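Local coordinates for ribokinase (Staphylococcus aureus, PDB 3RY7), which catalyses the magnesium-dependent transfer of phosphate from ATP to O-5 of D-ribose and is activated by monovalent cations such as potassium, at residues A[40-45]-A[165-170]; A[97-102]-A[107-112]; A[248-253]-A[283-288]; A[261-266]-A[275-280]. One frame throughout, in Å; residues are numbered along the deposited sequence.

Overall arrangement
From the N terminus, the chain first reaches 40-45, where a strand of the small sheet gives way to helix 42-52. Contact 1 closes its loop only at 165-170, beyond strand 161-165 of the large sheet, and so ties the substrate-binding glycine segment to the central domain. Nested within that loop is contact 2, the hairpin 97-102/107-112 at the margin of the small sheet. Contact 3 follows in series, joining the start of helix 252-263 to the turn after helix 271-283; it touches contact 1 (Asn-45 with Ala-251) and contact 2 (Asn-107 with Thr-249). Contact 4 is nested inside it, joining helix 252-263 to helix 271-283 about 30 Å from contact 2, centre to centre.

Contact 1: A[40-45]-A[165-170]; sequences GGKGAN and NPAPAK
The CA atoms of Lys-42, in the first turn of helix 42-52, and Ala-167, in the loop after strand 161-165, are 8.5 Å apart, so a long side chain has to span the gap. Lys-42, the residue after the N-cap Gly-41, does so. Its CG lies opposite the carbonyl carbon (chi1 -65°), and the chain runs extended until a last bend at chi4 (-60°) turns the ammonium aside. The methylenes rest on the backbone and small side chains of the loop: CD of Lys-42 is 3.5 Å from O of Ala-167, and CE of Lys-42 lies 3.8 Å from CB of Ala-167. CE also reaches CD of Pro-168, at 4.0 Å, where the preceding peptide is cis. Beyond the bend, NZ of Lys-42 gives a hydrogen bond of 2.8 Å to water 1. The same water donates a hydrogen bond to OD1 of Asn-165, also 2.8 Å. Gln-46 donates to the same OD1, while the Asn-165 amide nitrogen is bonded to Val-184 O, which fixes the flip of the amide. The backbone N of Lys-42 is bonded to Glu-142, another substrate-binding residue, and the lysine side chain packs against Asp-254. The link across is therefore apolar along the lysine shaft and polar only through the single water that joins NZ to Asn-165, with Glu-142 and Asp-254 of the ribose site near the lysine side chain.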
loop_
_atom_site.group_PDB
_atom_site.type_symbol
_atom_site.label_atom_id
_atom_site.label_comp_id
_atom_site.label_asym_id
_atom_site.label_seq_id
_atom_site.Cartn_x
_atom_site.Cartn_y
_atom_site.Cartn_z
ATOM N N GLY A 40 -13.634 7.534 4.579
ATOM C CA GLY A 40 -13.413 8.782 3.876
ATOM C C GLY A 40 -14.028 9.968 4.626
ATOM O O GLY A 40 -14.353 9.876 5.815
ATOM N N GLY A 41 -14.194 11.086 3.932
ATOM C CA GLY A 41 -14.574 12.326 4.592
ATOM C C GLY A 41 -13.360 13.183 4.930
ATOM O O GLY A 41 -12.416 12.730 5.600
ATOM N N LYS A 42 -13.382 14.429 4.453
ATOM C CA LYS A 42 -12.312 15.385 4.752
ATOM C C LYS A 42 -12.100 15.467 6.254
ATOM O O LYS A 42 -10.958 15.451 6.729
ATOM C CB LYS A 42 -12.623 16.765 4.161
ATOM C CG LYS A 42 -12.670 16.781 2.646
ATOM C CD LYS A 42 -13.105 18.139 2.129
ATOM C CE LYS A 42 -13.001 18.223 0.619
ATOM N NZ LYS A 42 -11.593 17.988 0.159
ATOM N N GLY A 43 -13.198 15.533 7.013
ATOM C CA GLY A 43 -13.094 15.609 8.463
ATOM C C GLY A 43 -12.442 14.385 9.076
ATOM O O GLY A 43 -11.525 14.503 9.901
ATOM N N ALA A 44 -12.919 13.200 8.693
ATOM C CA ALA A 44 -12.302 11.956 9.183
ATOM C C ALA A 44 -10.807 11.862 8.801
ATOM O O ALA A 44 -9.969 11.499 9.619
ATOM C CB ALA A 44 -13.073 10.722 8.678
ATOM N N ASN A 45 -10.493 12.199 7.555
ATOM C CA ASN A 45 -9.111 12.187 7.085
ATOM C C ASN A 45 -8.251 13.111 7.934
ATOM O O ASN A 45 -7.185 12.725 8.414
ATOM C CB ASN A 45 -9.027 12.645 5.623
ATOM C CG ASN A 45 -9.584 11.620 4.631
ATOM O OD1 ASN A 45 -9.915 10.489 4.990
ATOM N ND2 ASN A 45 -9.692 12.029 3.376
ATOM N N ASN A 165 -10.412 24.961 6.084
ATOM C CA ASN A 165 -10.053 24.410 4.781
ATOM C C ASN A 165 -11.289 24.485 3.896
ATOM O O ASN A 165 -12.189 23.657 4.012
ATOM C CB ASN A 165 -9.554 22.974 4.962
ATOM C CG ASN A 165 -9.542 22.183 3.672
ATOM O OD1 ASN A 165 -10.038 21.061 3.632
ATOM N ND2 ASN A 165 -8.985 22.763 2.608
ATOM N N PRO A 166 -11.355 25.512 3.028
ATOM C CA PRO A 166 -12.598 25.856 2.329
ATOM C C PRO A 166 -12.873 24.955 1.125
ATOM O O PRO A 166 -13.008 25.455 0.000
ATOM C CB PRO A 166 -12.352 27.305 1.879
ATOM C CG PRO A 166 -10.872 27.365 1.657
ATOM C CD PRO A 166 -10.255 26.432 2.681
ATOM N N ALA A 167 -12.979 23.654 1.388
ATOM C CA ALA A 167 -13.083 22.606 0.370
ATOM C C ALA A 167 -14.232 21.685 0.740
ATOM O O ALA A 167 -14.429 21.384 1.912
ATOM C CB ALA A 167 -11.771 21.792 0.313
ATOM N N PRO A 168 -15.031 21.278 -0.245
ATOM C CA PRO A 168 -14.928 21.716 -1.636
ATOM C C PRO A 168 -15.322 23.192 -1.782
ATOM O O PRO A 168 -16.084 23.722 -0.960
ATOM C CB PRO A 168 -15.966 20.835 -2.338
ATOM C CG PRO A 168 -17.017 20.610 -1.277
ATOM C CD PRO A 168 -16.229 20.449 -0.012
ATOM N N ALA A 169 -14.811 23.833 -2.829
ATOM C CA ALA A 169 -15.043 25.247 -3.069
ATOM C C ALA A 169 -16.515 25.621 -2.998
ATOM O O ALA A 169 -17.374 24.956 -3.572
ATOM C CB ALA A 169 -14.473 25.644 -4.415
ATOM N N LYS A 170 -16.798 26.691 -2.270
ATOM C CA LYS A 170 -18.115 27.312 -2.318
ATOM C C LYS A 170 -18.054 28.719 -1.727
ATOM O O LYS A 170 -17.095 29.066 -1.038
ATOM C CB LYS A 170 -19.183 26.435 -1.645
ATOM C CG LYS A 170 -18.868 25.989 -0.235
ATOM C CD LYS A 170 -19.991 25.115 0.347
ATOM C CE LYS A 170 -19.870 23.654 -0.086
ATOM N NZ LYS A 170 -20.753 22.743 0.718
HETATM O O HOH W 1 -9.567 18.911 1.855
#

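Contact 2: A[97-102]-A[107-112]; sequences AFITVN and NTIYVY
Phe-98 meets Tyr-112 and Tyr-110 across the two strands. CB of Tyr-112 lies obliquely to the Phe-98 ring, 4.1 Å from its CE1, the two side chains running alongside each other; O of Tyr-110 is oblique to that ring too. The Tyr-110 ring has O of Phe-98 at its edge, near the ring plane, 3.9 Å from CD1 of Tyr-110. Phe-98 and Tyr-110 form a hydrogen-bonded pair, with N of Phe-98 reaching O of Tyr-110 at 2.8 Å and N of Tyr-110 reaching O of Phe-98 at 3.0 Å. Thr-100 and Thr-108 repeat this pattern. On their face, water 2 donates to O of Phe-98 and to O of Thr-108, and is also bonded to OG1 of Thr-100. The other face carries Ala-97, Ile-99, Val-101, Asn-107, Ile-109 and Val-111. Here Ile-99 and Ile-109 lie side by side, and their matching chi1 (-58° in both) sends the two CG1 branches the same way, so that they meet at 3.4 Å, closer than usual van der Waals contact. OD1 of Asn-107 meets CG2 of Val-101 at 3.4 Å. With strand 12-18 bonded to the far edge of 97-101, this antiparallel hairpin belongs to the small lid sheet of pfkB-family sugar kinases, and Ala-97 sits beside substrate-binding Asp-14.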
loop_
_atom_site.group_PDB
_atom_site.type_symbol
_atom_site.label_atom_id
_atom_site.label_comp_id
_atom_site.label_asym_id
_atom_site.label_seq_id
_atom_site.Cartn_x
_atom_site.Cartn_y
_atom_site.Cartn_z
ATOM N N ALA A 97 -19.406 8.558 -0.443
ATOM C CA ALA A 97 -18.877 8.929 -1.743
ATOM C C ALA A 97 -18.835 7.702 -2.652
ATOM O O ALA A 97 -18.457 6.598 -2.231
ATOM C CB ALA A 97 -17.488 9.552 -1.604
ATOM N N PHE A 98 -19.221 7.910 -3.899
ATOM C CA PHE A 98 -19.235 6.846 -4.886
ATOM C C PHE A 98 -18.196 7.173 -5.950
ATOM O O PHE A 98 -18.351 8.115 -6.740
ATOM C CB PHE A 98 -20.641 6.707 -5.445
ATOM C CG PHE A 98 -21.703 6.660 -4.365
ATOM C CD1 PHE A 98 -22.405 7.800 -4.008
ATOM C CD2 PHE A 98 -21.960 5.471 -3.672
ATOM C CE1 PHE A 98 -23.378 7.760 -3.002
ATOM C CE2 PHE A 98 -22.927 5.421 -2.657
ATOM C CZ PHE A 98 -23.635 6.571 -2.326
ATOM N N ILE A 99 -17.119 6.399 -5.928
ATOM C CA ILE A 99 -15.918 6.679 -6.702
ATOM C C ILE A 99 -15.610 5.567 -7.716
ATOM O O ILE A 99 -15.370 4.414 -7.334
ATOM C CB ILE A 99 -14.719 6.827 -5.748
ATOM C CG1 ILE A 99 -14.999 7.950 -4.734
ATOM C CG2 ILE A 99 -13.447 7.100 -6.521
ATOM C CD1 ILE A 99 -14.065 7.965 -3.541
ATOM N N THR A 100 -15.630 5.910 -9.002
ATOM C CA THR A 100 -15.269 4.954 -10.041
ATOM C C THR A 100 -13.845 5.219 -10.529
ATOM O O THR A 100 -13.567 6.284 -11.078
ATOM C CB THR A 100 -16.236 5.030 -11.229
ATOM O OG1 THR A 100 -17.584 5.014 -10.753
ATOM C CG2 THR A 100 -16.022 3.845 -12.177
ATOM N N VAL A 101 -12.951 4.259 -10.304
ATOM C CA VAL A 101 -11.566 4.334 -10.756
ATOM C C VAL A 101 -11.366 3.589 -12.087
ATOM O O VAL A 101 -11.869 2.479 -12.256
ATOM C CB VAL A 101 -10.646 3.663 -9.747
ATOM C CG1 VAL A 101 -9.195 3.915 -10.108
ATOM C CG2 VAL A 101 -10.959 4.142 -8.355
ATOM N N ASN A 102 -10.633 4.178 -13.032
ATOM C CA ASN A 102 -10.274 3.424 -14.241
ATOM C C ASN A 102 -8.856 2.852 -14.209
ATOM O O ASN A 102 -8.145 2.989 -13.206
ATOM C CB ASN A 102 -10.564 4.203 -15.533
ATOM C CG ASN A 102 -9.717 5.460 -15.685
ATOM O OD1 ASN A 102 -8.716 5.660 -14.987
ATOM N ND2 ASN A 102 -10.115 6.312 -16.625
ATOM N N ASN A 107 -10.015 9.217 -10.814
ATOM C CA ASN A 107 -11.145 9.092 -9.909
ATOM C C ASN A 107 -12.280 9.944 -10.445
ATOM O O ASN A 107 -12.084 11.110 -10.762
ATOM C CB ASN A 107 -10.755 9.542 -8.503
ATOM C CG ASN A 107 -10.026 8.463 -7.724
ATOM O OD1 ASN A 107 -9.829 7.351 -8.213
ATOM N ND2 ASN A 107 -9.633 8.781 -6.497
ATOM N N THR A 108 -13.455 9.351 -10.596
ATOM C CA THR A 108 -14.667 10.122 -10.817
ATOM C C THR A 108 -15.537 9.954 -9.583
ATOM O O THR A 108 -15.905 8.827 -9.239
ATOM C CB THR A 108 -15.436 9.621 -12.021
ATOM O OG1 THR A 108 -14.684 9.913 -13.202
ATOM C CG2 THR A 108 -16.782 10.301 -12.101
ATOM N N ILE A 109 -15.856 11.062 -8.912
ATOM C CA ILE A 109 -16.502 10.991 -7.597
ATOM C C ILE A 109 -17.850 11.705 -7.491
ATOM O O ILE A 109 -18.003 12.829 -7.961
ATOM C CB ILE A 109 -15.580 11.538 -6.497
ATOM C CG1 ILE A 109 -14.272 10.758 -6.466
ATOM C CG2 ILE A 109 -16.275 11.461 -5.149
ATOM C CD1 ILE A 109 -13.103 11.487 -7.055
ATOM N N TYR A 110 -18.830 11.036 -6.887
ATOM C CA TYR A 110 -20.053 11.697 -6.434
ATOM C C TYR A 110 -20.119 11.672 -4.907
ATOM O O TYR A 110 -19.791 10.657 -4.283
ATOM C CB TYR A 110 -21.296 11.018 -6.979
ATOM C CG TYR A 110 -21.374 10.955 -8.468
ATOM C CD1 TYR A 110 -20.848 9.877 -9.162
ATOM C CD2 TYR A 110 -22.009 11.954 -9.187
ATOM C CE1 TYR A 110 -20.949 9.801 -10.541
ATOM C CE2 TYR A 110 -22.110 11.896 -10.559
ATOM C CZ TYR A 110 -21.577 10.817 -11.237
ATOM O OH TYR A 110 -21.676 10.749 -12.610
ATOM N N VAL A 111 -20.550 12.782 -4.310
ATOM C CA VAL A 111 -20.602 12.893 -2.856
ATOM C C VAL A 111 -22.039 13.094 -2.366
ATOM O O VAL A 111 -22.759 13.971 -2.833
ATOM C CB VAL A 111 -19.693 14.019 -2.321
ATOM C CG1 VAL A 111 -19.903 14.200 -0.820
ATOM C CG2 VAL A 111 -18.227 13.719 -2.630
ATOM N N TYR A 112 -22.448 12.236 -1.445
ATOM C CA TYR A 112 -23.747 12.345 -0.810
ATOM C C TYR A 112 -23.506 12.908 0.571
ATOM O O TYR A 112 -22.771 12.312 1.372
ATOM C CB TYR A 112 -24.408 10.972 -0.727
ATOM C CG TYR A 112 -25.575 10.871 0.233
ATOM C CD1 TYR A 112 -26.760 11.575 0.011
ATOM C CD2 TYR A 112 -25.493 10.055 1.352
ATOM C CE1 TYR A 112 -27.827 11.462 0.903
ATOM C CE2 TYR A 112 -26.537 9.928 2.226
ATOM C CZ TYR A 112 -27.697 10.623 2.009
ATOM O OH TYR A 112 -28.719 10.472 2.915
HETATM O O HOH W 2 -18.288 7.488 -9.503
#

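Contact 3: A[248-253]-A[283-288]; sequences DTTAAG and SLTVQK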
loop_
_atom_site.group_PDB
_atom_site.type_symbol
_atom_site.label_atom_id
_atom_site.label_comp_id
_atom_site.label_asym_id
_atom_site.label_seq_id
_atom_site.Cartn_x
_atom_site.Cartn_y
_atom_site.Cartn_z
ATOM N N ASP A 248 -4.925 14.775 -6.196
ATOM C CA ASP A 248 -4.912 14.156 -4.866
ATOM C C ASP A 248 -5.838 12.946 -4.841
ATOM O O ASP A 248 -7.033 13.038 -5.142
ATOM C CB ASP A 248 -5.286 15.136 -3.750
ATOM C CG ASP A 248 -5.018 14.564 -2.356
ATOM O OD1 ASP A 248 -4.796 13.340 -2.224
ATOM O OD2 ASP A 248 -5.015 15.341 -1.381
ATOM N N THR A 249 -5.293 11.764 -4.584
ATOM C CA THR A 249 -6.094 10.549 -4.555
ATOM C C THR A 249 -5.742 9.696 -3.395
ATOM O O THR A 249 -6.164 8.577 -3.321
ATOM C CB THR A 249 -5.979 9.639 -5.821
ATOM O OG1 THR A 249 -4.698 9.046 -5.874
ATOM C CG2 THR A 249 -6.226 10.358 -7.049
ATOM N N THR A 250 -4.979 10.249 -2.486
ATOM C CA THR A 250 -4.492 9.518 -1.331
ATOM C C THR A 250 -4.729 10.288 -0.026
ATOM O O THR A 250 -4.031 10.067 0.969
ATOM C CB THR A 250 -2.991 9.289 -1.498
ATOM O OG1 THR A 250 -2.378 10.531 -1.884
ATOM C CG2 THR A 250 -2.739 8.272 -2.608
ATOM N N ALA A 251 -5.709 11.194 -0.027
ATOM C CA ALA A 251 -5.944 12.057 1.134
ATOM C C ALA A 251 -4.697 12.861 1.512
ATOM O O ALA A 251 -4.434 13.081 2.700
ATOM C CB ALA A 251 -6.403 11.232 2.330
ATOM N N ALA A 252 -3.918 13.273 0.510
ATOM C CA ALA A 252 -2.681 14.015 0.753
ATOM C C ALA A 252 -2.976 15.423 1.279
ATOM O O ALA A 252 -2.351 15.874 2.230
ATOM C CB ALA A 252 -1.848 14.089 -0.523
ATOM N N GLY A 253 -3.924 16.104 0.640
ATOM C CA GLY A 253 -4.354 17.434 1.066
ATOM C C GLY A 253 -4.788 17.470 2.523
ATOM O O GLY A 253 -4.376 18.349 3.298
ATOM N N SER A 283 3.661 13.674 1.777
ATOM C CA SER A 283 4.412 12.950 0.741
ATOM C C SER A 283 4.408 11.437 1.000
ATOM O O SER A 283 4.292 10.649 0.069
ATOM C CB SER A 283 5.845 13.470 0.631
ATOM O OG SER A 283 6.605 13.064 1.759
ATOM N N LEU A 284 4.509 11.065 2.276
ATOM C CA LEU A 284 4.406 9.685 2.746
ATOM C C LEU A 284 3.153 8.965 2.251
ATOM O O LEU A 284 3.027 7.736 2.341
ATOM C CB LEU A 284 4.397 9.684 4.267
ATOM C CG LEU A 284 5.775 9.948 4.866
ATOM C CD1 LEU A 284 5.747 9.787 6.376
ATOM C CD2 LEU A 284 6.796 8.997 4.231
ATOM N N THR A 285 2.174 9.720 1.763
ATOM C CA THR A 285 0.937 9.118 1.336
ATOM C C THR A 285 0.989 8.655 -0.080
ATOM O O THR A 285 0.234 7.832 -0.460
ATOM C CB THR A 285 -0.387 9.991 1.517
ATOM O OG1 THR A 285 -0.471 11.017 0.540
ATOM C CG2 THR A 285 -0.568 10.522 2.894
ATOM N N VAL A 286 1.870 9.218 -0.867
ATOM C CA VAL A 286 1.989 8.778 -2.246
ATOM C C VAL A 286 3.217 7.877 -2.410
ATOM O O VAL A 286 3.638 7.572 -3.532
ATOM C CB VAL A 286 2.105 9.980 -3.203
ATOM C CG1 VAL A 286 0.817 10.792 -3.193
ATOM C CG2 VAL A 286 3.284 10.854 -2.817
ATOM N N GLN A 287 3.774 7.449 -1.280
ATOM C CA GLN A 287 5.007 6.672 -1.250
ATOM C C GLN A 287 4.794 5.159 -1.419
ATOM O O GLN A 287 3.997 4.555 -0.701
ATOM C CB GLN A 287 5.759 6.972 0.046
ATOM C CG GLN A 287 6.511 5.792 0.634
ATOM C CD GLN A 287 7.720 6.228 1.454
ATOM O OE1 GLN A 287 7.826 5.918 2.647
ATOM N NE2 GLN A 287 8.643 6.953 0.814
ATOM N N LYS A 288 5.513 4.547 -2.339
ATOM C CA LYS A 288 5.517 3.127 -2.669
ATOM C C LYS A 288 6.163 2.313 -1.555
ATOM O O LYS A 288 7.206 2.713 -1.110
ATOM C CB LYS A 288 6.256 2.952 -4.003
ATOM C CG LYS A 288 6.441 1.519 -4.523
ATOM C CD LYS A 288 7.339 1.461 -5.780
ATOM C CE LYS A 288 7.081 0.224 -6.691
ATOM N NZ LYS A 288 6.985 -1.087 -5.991
#
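Thr-250 and Thr-285 meet through their hydroxyls, and the segment that carries Thr-250 is shaped from its first residue by Asp-248. OD1 of Asp-248 accepts from N of Thr-250 at 3.1 Å, closing an Asx turn, and from N of Ala-252 at 2.9 Å. The first donor comes nearly along the C-O axis of Asp-248, the second on the syn side. Gripped by two amides at the start of helix 252-263, the carboxylate would probably be favoured in its ionised form.

Thr-250 then carries the contact. Its OG1 sits between backbone N and carbonyl carbon (chi1 47°), which points it at Thr-285. OG1 of Thr-285 is hydrogen-bonded to O of Ser-282, and 3.1 Å separates it from OG1 of Thr-250. The same Thr-250 OG1 lies 3.5 Å from CG1 of Val-286, whose side chain crosses at about a right angle.

Ala-251 is the N-cap of the helix and packs on Ala-291 of the second subunit. After it, CB of Ala-252 approaches OG1 of Thr-285 to 3.5 Å. On the other side, Ser-283 to Val-286 form a type I turn that presents Thr-285. Asp-248, Thr-250, Thr-285 and Lys-288, with Gly-290 and Ser-294, are potassium ligands of ribokinase by close similarity, consistent with the two loops forming much of the monovalent-cation site, beside the helix start that holds ATP-binding Gly-253.

Contact 4: A[261-266]-A[275-280]; sequences VSRLNK and IDFGNK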
loop_
_atom_site.group_PDB
_atom_site.type_symbol
_atom_site.label_atom_id
_atom_site.label_comp_id
_atom_site.label_asym_id
_atom_site.label_seq_id
_atom_site.Cartn_x
_atom_site.Cartn_y
_atom_site.Cartn_z
ATOM N N VAL A 261 -1.456 21.582 11.254
ATOM C CA VAL A 261 -2.053 22.001 12.519
ATOM C C VAL A 261 -1.425 21.323 13.753
ATOM O O VAL A 261 -1.308 21.951 14.813
ATOM C CB VAL A 261 -3.587 21.800 12.504
ATOM C CG1 VAL A 261 -4.175 22.081 13.869
ATOM C CG2 VAL A 261 -4.205 22.702 11.462
ATOM N N SER A 262 -1.018 20.057 13.621
ATOM C CA SER A 262 -0.368 19.354 14.733
ATOM C C SER A 262 0.951 20.033 15.150
ATOM O O SER A 262 1.364 19.981 16.313
ATOM C CB SER A 262 -0.095 17.885 14.361
ATOM O OG SER A 262 0.949 17.761 13.396
ATOM N N ARG A 263 1.588 20.681 14.184
ATOM C CA ARG A 263 2.935 21.209 14.338
ATOM C C ARG A 263 2.952 22.715 14.656
ATOM O O ARG A 263 3.915 23.221 15.241
ATOM C CB ARG A 263 3.731 20.913 13.058
ATOM C CG ARG A 263 5.105 21.556 12.974
ATOM C CD ARG A 263 5.930 21.243 14.209
ATOM N NE ARG A 263 6.228 19.822 14.336
ATOM C CZ ARG A 263 7.366 19.260 13.931
ATOM N NH1 ARG A 263 8.315 20.002 13.360
ATOM N NH2 ARG A 263 7.553 17.952 14.101
ATOM N N LEU A 264 1.884 23.419 14.284
ATOM C CA LEU A 264 1.806 24.873 14.458
ATOM C C LEU A 264 1.837 25.279 15.920
ATOM O O LEU A 264 1.052 24.774 16.725
ATOM C CB LEU A 264 0.513 25.413 13.858
ATOM C CG LEU A 264 0.613 26.591 12.891
ATOM C CD1 LEU A 264 -0.706 27.340 12.864
ATOM C CD2 LEU A 264 1.767 27.529 13.220
ATOM N N ASN A 265 2.735 26.196 16.267
ATOM C CA ASN A 265 2.719 26.781 17.607
ATOM C C ASN A 265 1.548 27.742 17.708
ATOM O O ASN A 265 1.114 28.300 16.695
ATOM C CB ASN A 265 4.033 27.512 17.907
ATOM C CG ASN A 265 5.196 26.563 18.101
ATOM O OD1 ASN A 265 5.005 25.371 18.369
ATOM N ND2 ASN A 265 6.415 27.085 17.976
ATOM N N LYS A 266 1.024 27.935 18.912
ATOM C CA LYS A 266 -0.094 28.857 19.085
ATOM C C LYS A 266 0.268 30.247 18.579
ATOM O O LYS A 266 -0.538 30.914 17.934
ATOM C CB LYS A 266 -0.522 28.924 20.548
ATOM C CG LYS A 266 -1.897 28.331 20.855
ATOM C CD LYS A 266 -3.055 29.083 20.188
ATOM C CE LYS A 266 -4.235 29.212 21.165
ATOM N NZ LYS A 266 -5.451 29.755 20.496
ATOM N N ILE A 275 4.598 24.149 7.894
ATOM C CA ILE A 275 4.251 23.862 6.507
ATOM C C ILE A 275 5.166 22.790 5.893
ATOM O O ILE A 275 4.730 21.979 5.058
ATOM C CB ILE A 275 4.261 25.144 5.660
ATOM C CG1 ILE A 275 3.086 26.043 6.083
ATOM C CG2 ILE A 275 4.203 24.808 4.172
ATOM C CD1 ILE A 275 2.977 27.323 5.295
ATOM N N ASP A 276 6.425 22.788 6.330
ATOM C CA ASP A 276 7.398 21.787 5.912
ATOM C C ASP A 276 6.982 20.401 6.399
ATOM O O ASP A 276 6.888 19.447 5.620
ATOM C CB ASP A 276 8.780 22.125 6.471
ATOM C CG ASP A 276 9.822 21.089 6.090
ATOM O OD1 ASP A 276 10.321 20.361 6.983
ATOM O OD2 ASP A 276 10.113 20.996 4.883
ATOM N N PHE A 277 6.749 20.308 7.704
ATOM C CA PHE A 277 6.253 19.093 8.334
ATOM C C PHE A 277 4.958 18.580 7.696
ATOM O O PHE A 277 4.789 17.374 7.514
ATOM C CB PHE A 277 6.024 19.348 9.811
ATOM C CG PHE A 277 5.565 18.140 10.577
ATOM C CD1 PHE A 277 6.490 17.285 11.170
ATOM C CD2 PHE A 277 4.211 17.871 10.736
ATOM C CE1 PHE A 277 6.077 16.172 11.898
ATOM C CE2 PHE A 277 3.788 16.762 11.462
ATOM C CZ PHE A 277 4.726 15.913 12.046
ATOM N N GLY A 278 4.051 19.496 7.365
ATOM C CA GLY A 278 2.808 19.135 6.706
ATOM C C GLY A 278 3.066 18.542 5.333
ATOM O O GLY A 278 2.415 17.581 4.918
ATOM N N ASN A 279 4.014 19.132 4.613
ATOM C CA ASN A 279 4.366 18.645 3.289
ATOM C C ASN A 279 5.092 17.296 3.356
ATOM O O ASN A 279 4.956 16.474 2.448
ATOM C CB ASN A 279 5.171 19.690 2.511
ATOM C CG ASN A 279 4.278 20.735 1.833
ATOM O OD1 ASN A 279 3.191 20.420 1.335
ATOM N ND2 ASN A 279 4.747 21.985 1.801
ATOM N N LYS A 280 5.835 17.062 4.441
ATOM C CA LYS A 280 6.430 15.748 4.676
ATOM C C LYS A 280 5.331 14.707 4.835
ATOM O O LYS A 280 5.230 13.767 4.036
ATOM C CB LYS A 280 7.330 15.738 5.916
ATOM C CG LYS A 280 8.748 16.253 5.673
ATOM C CD LYS A 280 9.523 16.358 6.980
ATOM C CE LYS A 280 10.797 17.191 6.818
ATOM N NZ LYS A 280 11.518 17.393 8.117
#
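The end of helix 252-263 faces the middle of helix 271-283, and the CA atoms of Arg-263 and Phe-277 are 7.2 Å apart; Leu-264 is already the first residue to leave helical geometry. Arg-263 folds back over one face of the Phe-277 ring. Its CG stands opposite the backbone N (chi1 172°), and bends at chi2 and chi3 bring the guanidinium down onto the ring. NH2 of Arg-263 touches CD1 of Phe-277 at 3.2 Å, and CZ of Arg-263 lies 4.1 Å from the ring centroid. This is an off-centre cation-pi contact: CZ is 34° off the ring normal, and the two planes are inclined by 33°, so the guanidinium leans over the CD1-CE1 side instead of stacking flat. The aliphatic start of the arginine lies against another part of the ring, near CG and CD2, with CB of Arg-263 3.9 Å from CD2 of Phe-277. Elsewhere on the ring, OG of Ser-262 comes obliquely to CE2 of Phe-277, at 3.6 Å; its own hydrogen bond goes to O of Ala-259, one turn back. Met-53 and Ala-259 of the same chain, and Val-301 of the second subunit, also pack on Phe-277. Across the contact the polar groups of Ser-262 and Arg-263 thus meet only carbon, and the pairing of the end of helix 252-263 with helix 271-283 rests on van der Waals contact and the attraction of a cation to an aromatic face.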